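Local coordinates for protein cytidylyltransferase (PDB 6OEW) that probably transfers a cytidylyl group from CTP to an acceptor in a metal-dependent nucleotidyltransferase reaction, at residues F47-E52 / M120-L125; E132-C137 / I148-L153. One frame throughout, in Å; residues are numbered along the deposited sequence.

Interaction 1. Residues F47-E52 / M120-L125; sequences FSKFQE and MVDLFL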
loop_
_atom_site.group_PDB
_atom_site.type_symbol
_atom_site.label_atom_id
_atom_site.label_comp_id
_atom_site.label_asym_id
_atom_site.label_seq_id
_atom_site.Cartn_x
_atom_site.Cartn_y
_atom_site.Cartn_z
ATOM N N PHE A 47 0.185 4.284 13.418
ATOM C CA PHE A 47 0.673 5.629 13.714
ATOM C C PHE A 47 0.044 6.705 12.830
ATOM O O PHE A 47 0.309 7.893 13.051
ATOM C CB PHE A 47 2.198 5.678 13.574
ATOM C CG PHE A 47 2.932 4.820 14.584
ATOM C CD1 PHE A 47 3.181 5.290 15.868
ATOM C CD2 PHE A 47 3.365 3.544 14.251
ATOM C CE1 PHE A 47 3.848 4.515 16.796
ATOM C CE2 PHE A 47 4.033 2.766 15.184
ATOM C CZ PHE A 47 4.273 3.252 16.452
ATOM N N SER A 48 -0.761 6.331 11.838
ATOM C CA SER A 48 -1.391 7.318 10.968
ATOM C C SER A 48 -2.485 8.063 11.718
ATOM O O SER A 48 -3.199 7.483 12.543
ATOM C CB SER A 48 -1.983 6.641 9.734
ATOM O OG SER A 48 -2.788 7.546 8.987
ATOM N N LYS A 49 -2.619 9.365 11.440
ATOM C CA LYS A 49 -3.772 10.039 12.018
ATOM C C LYS A 49 -5.087 9.506 11.459
ATOM O O LYS A 49 -6.143 9.812 12.015
ATOM C CB LYS A 49 -3.664 11.558 11.815
ATOM C CG LYS A 49 -3.593 11.991 10.365
ATOM C CD LYS A 49 -3.871 13.499 10.215
ATOM C CE LYS A 49 -2.595 14.325 10.166
ATOM N NZ LYS A 49 -2.847 15.684 9.605
ATOM N N PHE A 50 -5.055 8.687 10.405
ATOM C CA PHE A 50 -6.257 8.063 9.860
ATOM C C PHE A 50 -6.362 6.577 10.205
ATOM O O PHE A 50 -7.048 5.825 9.503
ATOM C CB PHE A 50 -6.314 8.280 8.346
ATOM C CG PHE A 50 -6.188 9.731 7.950
ATOM C CD1 PHE A 50 -7.278 10.600 8.057
ATOM C CD2 PHE A 50 -4.976 10.246 7.506
ATOM C CE1 PHE A 50 -7.158 11.934 7.713
ATOM C CE2 PHE A 50 -4.856 11.583 7.170
ATOM C CZ PHE A 50 -5.946 12.432 7.278
ATOM N N GLN A 51 -5.737 6.143 11.302
ATOM C CA GLN A 51 -5.602 4.711 11.576
ATOM C C GLN A 51 -6.920 4.032 11.949
ATOM O O GLN A 51 -7.038 2.814 11.801
ATOM C CB GLN A 51 -4.578 4.496 12.696
ATOM C CG GLN A 51 -4.930 5.191 13.997
ATOM C CD GLN A 51 -5.832 4.341 14.867
ATOM O OE1 GLN A 51 -5.868 3.113 14.723
ATOM N NE2 GLN A 51 -6.576 4.982 15.762
ATOM N N GLU A 52 -7.909 4.774 12.431
ATOM C CA GLU A 52 -9.104 4.104 12.925
ATOM C C GLU A 52 -9.935 3.491 11.806
ATOM O O GLU A 52 -10.751 2.605 12.081
ATOM C CB GLU A 52 -9.960 5.068 13.740
ATOM C CG GLU A 52 -10.640 6.111 12.902
ATOM C CD GLU A 52 -11.655 6.897 13.695
ATOM O OE1 GLU A 52 -11.692 6.731 14.937
ATOM O OE2 GLU A 52 -12.412 7.676 13.078
ATOM N N MET A 120 0.175 13.072 2.251
ATOM C CA MET A 120 -0.517 12.967 0.976
ATOM C C MET A 120 -2.011 13.150 1.159
ATOM O O MET A 120 -2.656 13.827 0.348
ATOM C CB MET A 120 -0.205 11.622 0.303
ATOM C CG MET A 120 1.208 11.576 -0.278
ATOM S SD MET A 120 1.602 9.958 -1.022
ATOM C CE MET A 120 0.465 9.923 -2.405
ATOM N N VAL A 121 -2.576 12.573 2.225
ATOM C CA VAL A 121 -4.003 12.764 2.464
ATOM C C VAL A 121 -4.285 14.237 2.748
ATOM O O VAL A 121 -5.265 14.799 2.252
ATOM C CB VAL A 121 -4.506 11.873 3.615
ATOM C CG1 VAL A 121 -5.953 12.230 3.912
ATOM C CG2 VAL A 121 -4.396 10.351 3.276
ATOM N N ASP A 122 -3.422 14.881 3.553
ATOM C CA ASP A 122 -3.612 16.301 3.861
ATOM C C ASP A 122 -3.616 17.138 2.589
ATOM O O ASP A 122 -4.463 18.029 2.419
ATOM C CB ASP A 122 -2.513 16.787 4.817
ATOM C CG ASP A 122 -2.802 16.445 6.272
ATOM O OD1 ASP A 122 -3.903 15.918 6.558
ATOM O OD2 ASP A 122 -1.925 16.702 7.125
ATOM N N LEU A 123 -2.681 16.858 1.676
ATOM C CA LEU A 123 -2.659 17.573 0.402
ATOM C C LEU A 123 -3.954 17.351 -0.379
ATOM O O LEU A 123 -4.513 18.297 -0.955
ATOM C CB LEU A 123 -1.439 17.128 -0.420
ATOM C CG LEU A 123 -1.139 17.880 -1.731
ATOM C CD1 LEU A 123 -0.715 19.337 -1.477
ATOM C CD2 LEU A 123 -0.064 17.162 -2.530
ATOM N N PHE A 124 -4.437 16.102 -0.415
ATOM C CA PHE A 124 -5.670 15.775 -1.126
ATOM C C PHE A 124 -6.843 16.549 -0.539
ATOM O O PHE A 124 -7.593 17.224 -1.265
ATOM C CB PHE A 124 -5.896 14.243 -1.057
ATOM C CG PHE A 124 -6.905 13.702 -2.031
ATOM C CD1 PHE A 124 -6.485 13.012 -3.150
ATOM C CD2 PHE A 124 -8.267 13.857 -1.816
ATOM C CE1 PHE A 124 -7.423 12.438 -4.048
ATOM C CE2 PHE A 124 -9.197 13.332 -2.712
ATOM C CZ PHE A 124 -8.764 12.614 -3.824
ATOM N N LEU A 125 -6.988 16.511 0.787
ATOM C CA LEU A 125 -8.128 17.168 1.427
ATOM C C LEU A 125 -8.074 18.687 1.273
ATOM O O LEU A 125 -9.124 19.340 1.208
ATOM C CB LEU A 125 -8.166 16.814 2.916
ATOM C CG LEU A 125 -8.386 15.346 3.300
ATOM C CD1 LEU A 125 -8.018 15.115 4.757
ATOM C CD2 LEU A 125 -9.843 14.999 3.064
#

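Interaction 2. Residues E132-C137 / I148-L153; sequences EFLTNC and IEIFTL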
loop_
_atom_site.group_PDB
_atom_site.type_symbol
_atom_site.label_atom_id
_atom_site.label_comp_id
_atom_site.label_asym_id
_atom_site.label_seq_id
_atom_site.Cartn_x
_atom_site.Cartn_y
_atom_site.Cartn_z
ATOM N N GLU A 132 -8.875 14.453 -7.826
ATOM C CA GLU A 132 -9.619 13.234 -7.570
ATOM C C GLU A 132 -8.709 12.020 -7.484
ATOM O O GLU A 132 -9.161 10.965 -7.020
ATOM C CB GLU A 132 -10.688 13.015 -8.646
ATOM C CG GLU A 132 -10.163 12.955 -10.051
ATOM C CD GLU A 132 -11.288 12.970 -11.081
ATOM O OE1 GLU A 132 -12.457 12.713 -10.704
ATOM O OE2 GLU A 132 -11.006 13.235 -12.267
ATOM N N PHE A 133 -7.441 12.161 -7.866
ATOM C CA PHE A 133 -6.492 11.050 -7.846
ATOM C C PHE A 133 -5.101 11.592 -7.543
ATOM O O PHE A 133 -4.570 12.414 -8.299
ATOM C CB PHE A 133 -6.517 10.343 -9.194
ATOM C CG PHE A 133 -5.784 9.030 -9.215
ATOM C CD1 PHE A 133 -6.489 7.848 -9.161
ATOM C CD2 PHE A 133 -4.404 8.987 -9.331
ATOM C CE1 PHE A 133 -5.828 6.613 -9.205
ATOM C CE2 PHE A 133 -3.728 7.764 -9.380
ATOM C CZ PHE A 133 -4.431 6.585 -9.303
ATOM N N LEU A 134 -4.510 11.128 -6.446
ATOM C CA LEU A 134 -3.156 11.508 -6.049
ATOM C C LEU A 134 -2.338 10.226 -5.904
ATOM O O LEU A 134 -2.765 9.298 -5.209
ATOM C CB LEU A 134 -3.162 12.300 -4.737
ATOM C CG LEU A 134 -1.799 12.750 -4.178
ATOM C CD1 LEU A 134 -1.086 13.693 -5.143
ATOM C CD2 LEU A 134 -1.869 13.347 -2.783
ATOM N N THR A 135 -1.171 10.175 -6.554
ATOM C CA THR A 135 -0.285 9.010 -6.449
ATOM C C THR A 135 1.146 9.473 -6.223
ATOM O O THR A 135 1.528 10.580 -6.609
ATOM C CB THR A 135 -0.363 8.107 -7.720
ATOM O OG1 THR A 135 0.559 7.006 -7.616
ATOM C CG2 THR A 135 -0.036 8.887 -8.983
ATOM N N ASN A 136 1.940 8.623 -5.569
ATOM C CA ASN A 136 3.386 8.796 -5.510
ATOM C C ASN A 136 4.112 7.693 -6.275
ATOM O O ASN A 136 5.329 7.543 -6.128
ATOM C CB ASN A 136 3.868 8.832 -4.047
ATOM C CG ASN A 136 3.826 7.431 -3.389
ATOM O OD1 ASN A 136 3.312 6.445 -3.982
ATOM N ND2 ASN A 136 4.361 7.336 -2.179
ATOM N N CYS A 137 3.390 6.905 -7.080
ATOM C CA CYS A 137 4.043 5.772 -7.721
ATOM C C CYS A 137 3.679 5.652 -9.196
ATOM O O CYS A 137 3.741 4.547 -9.751
ATOM C CB CYS A 137 3.720 4.471 -6.957
ATOM S SG CYS A 137 1.956 4.070 -6.819
ATOM N N ILE A 148 1.580 4.675 -2.605
ATOM C CA ILE A 148 0.341 5.191 -2.044
ATOM C C ILE A 148 -0.446 5.802 -3.183
ATOM O O ILE A 148 0.097 6.599 -3.958
ATOM C CB ILE A 148 0.616 6.243 -0.947
ATOM C CG1 ILE A 148 1.405 5.615 0.215
ATOM C CG2 ILE A 148 -0.700 6.864 -0.479
ATOM C CD1 ILE A 148 2.128 6.662 1.169
ATOM N N GLU A 149 -1.708 5.423 -3.296
ATOM C CA GLU A 149 -2.649 6.028 -4.219
ATOM C C GLU A 149 -3.861 6.455 -3.418
ATOM O O GLU A 149 -4.288 5.742 -2.505
ATOM C CB GLU A 149 -3.060 5.038 -5.347
ATOM C CG GLU A 149 -1.860 4.595 -6.149
ATOM C CD GLU A 149 -2.049 3.239 -6.817
ATOM O OE1 GLU A 149 -2.586 2.315 -6.163
ATOM O OE2 GLU A 149 -1.646 3.121 -7.991
ATOM N N ILE A 150 -4.374 7.642 -3.718
ATOM C CA ILE A 150 -5.539 8.200 -3.042
ATOM C C ILE A 150 -6.529 8.646 -4.097
ATOM O O ILE A 150 -6.170 9.406 -5.002
ATOM C CB ILE A 150 -5.150 9.386 -2.137
ATOM C CG1 ILE A 150 -4.001 8.954 -1.201
ATOM C CG2 ILE A 150 -6.362 9.822 -1.356
ATOM C CD1 ILE A 150 -3.446 10.126 -0.325
ATOM N N PHE A 151 -7.780 8.206 -3.976
ATOM C CA PHE A 151 -8.780 8.667 -4.921
ATOM C C PHE A 151 -10.157 8.667 -4.279
ATOM O O PHE A 151 -10.392 8.012 -3.257
ATOM C CB PHE A 151 -8.772 7.823 -6.197
ATOM C CG PHE A 151 -8.656 6.342 -5.942
ATOM C CD1 PHE A 151 -9.787 5.587 -5.670
ATOM C CD2 PHE A 151 -7.423 5.714 -5.974
ATOM C CE1 PHE A 151 -9.686 4.207 -5.438
ATOM C CE2 PHE A 151 -7.311 4.357 -5.737
ATOM C CZ PHE A 151 -8.433 3.595 -5.467
ATOM N N THR A 152 -11.059 9.438 -4.886
ATOM C CA THR A 152 -12.419 9.577 -4.386
ATOM C C THR A 152 -13.233 8.336 -4.720
ATOM O O THR A 152 -12.941 7.606 -5.671
ATOM C CB THR A 152 -13.126 10.804 -4.981
ATOM O OG1 THR A 152 -13.273 10.659 -6.400
ATOM C CG2 THR A 152 -12.351 12.097 -4.676
ATOM N N LEU A 153 -14.263 8.099 -3.917
ATOM C CA LEU A 153 -15.231 7.075 -4.273
ATOM C C LEU A 153 -15.821 7.361 -5.645
ATOM O O LEU A 153 -16.066 6.439 -6.432
ATOM C CB LEU A 153 -16.329 7.009 -3.212
ATOM C CG LEU A 153 -17.520 6.103 -3.515
ATOM C CD1 LEU A 153 -17.131 4.658 -3.405
ATOM C CD2 LEU A 153 -18.637 6.458 -2.550
HETATM O O HOH W 1 -13.870 12.890 -8.040
HETATM O O HOH W 2 -0.826 5.434 -9.390
#

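Interaction 1. Residues F47-E52 / M120-L125
The ring of F50 leans against V121 on helix 114-126, its far end, CZ, coming to 3.4 Å from V121 CG1 while CE2 rests 3.6 Å from V121 CB. The rim atom CZ also approaches L125, though less closely, with CD1 at 4.2 Å. This is the close-packed side, and V11 and I13 of strand 11-16 also touch the F50 ring. K49 CG sits 3.4 Å above one face of that ring, offset toward the rim. The outer side is looser and polar. K49 is exposed, and a bend at chi3 (96°) swings its ammonium group over to D122, where NZ donates to the syn lone pair of OD2 at 2.8 Å and makes a weak bond to OD1 at 3.2 Å. Within the loop, S48 OG accepts from F50 N in an ST turn within the type I turn 48-51, and D118 of the same helix bonds to S48 OG and K49 N. The loop leading to strand 54-59 is thus held on the helix by the F50 ring against V121, the D118 hydrogen bonds and a salt bridge at the surface, which, lying toward solvent, probably adds less than its short length suggests.

Interaction 2. Residues E132-C137 / I148-L153
F133 and F151 set their rings side by side, nearly parallel (10° between planes) but strongly offset, with centroids 5.7 Å apart, so there is little face-to-face stacking; F133 CE1 meets F151 CD2 at 3.7 Å. In the plane of the F133 ring, T135 CG2 and a water lie at its edge, and V173 and L155 pack on the same side chain. The rings share one face of an antiparallel ladder, strands 133-135 and 149-152, in the mixed sheet of this GT-A-type fold. F133-F151 and T135-E149 are non-hydrogen-bonded pairs, flanking the hydrogen-bonded pair L134-I150, joined by two backbone bonds. L134 and I150 turn to the other face, where I150 meets helix 114-126. Beyond the strand the ladder is finished by N136: its backbone N bonds to I148 O, and its OD1 takes I148 N at 2.8 Å, the donor standing 37° out of the carbonyl plane. With CG set between the backbone N and the carbonyl carbon (chi1 73°), the amide folds back over I148, and ND2 goes to M146 O. At the other end T152 N bonds to E132 O, and another water joins E132 OE1 to T152 OG1, which caps helix 153-162 through L155 N, while E132 OE2 accepts from K184 N. E149 is buried and its OE1 pairs with R104; its side chain is about 10 Å from that of D108, a magnesium-binding residue. The water at the F133 edge accepts from T135 OG1 at 2.7 Å and donates to E149 OE2 at 2.8 Å.

Overall arrangement
Leaving helix 37-45, the chain runs through 47-52 and strand 54-59, and returns some 70 residues later as helix 114-126, whose segment 120-125 closes interaction 1 over two further helices and two strands. Only then does interaction 2 begin: strand 133-135 follows the helix, and a 13-residue connection brings the chain back as strand 149-152. The two contacts are therefore in series, neither nested nor crossed. They meet at helix 114-126, which faces the 47-52 loop on one side and the antiparallel ladder on another: M120 CB packs on I150 CD1 at 3.6 Å, and F124 CE1 on I150 O at 3.4 Å. The helix thus bridges the parallel and antiparallel parts of the sheet.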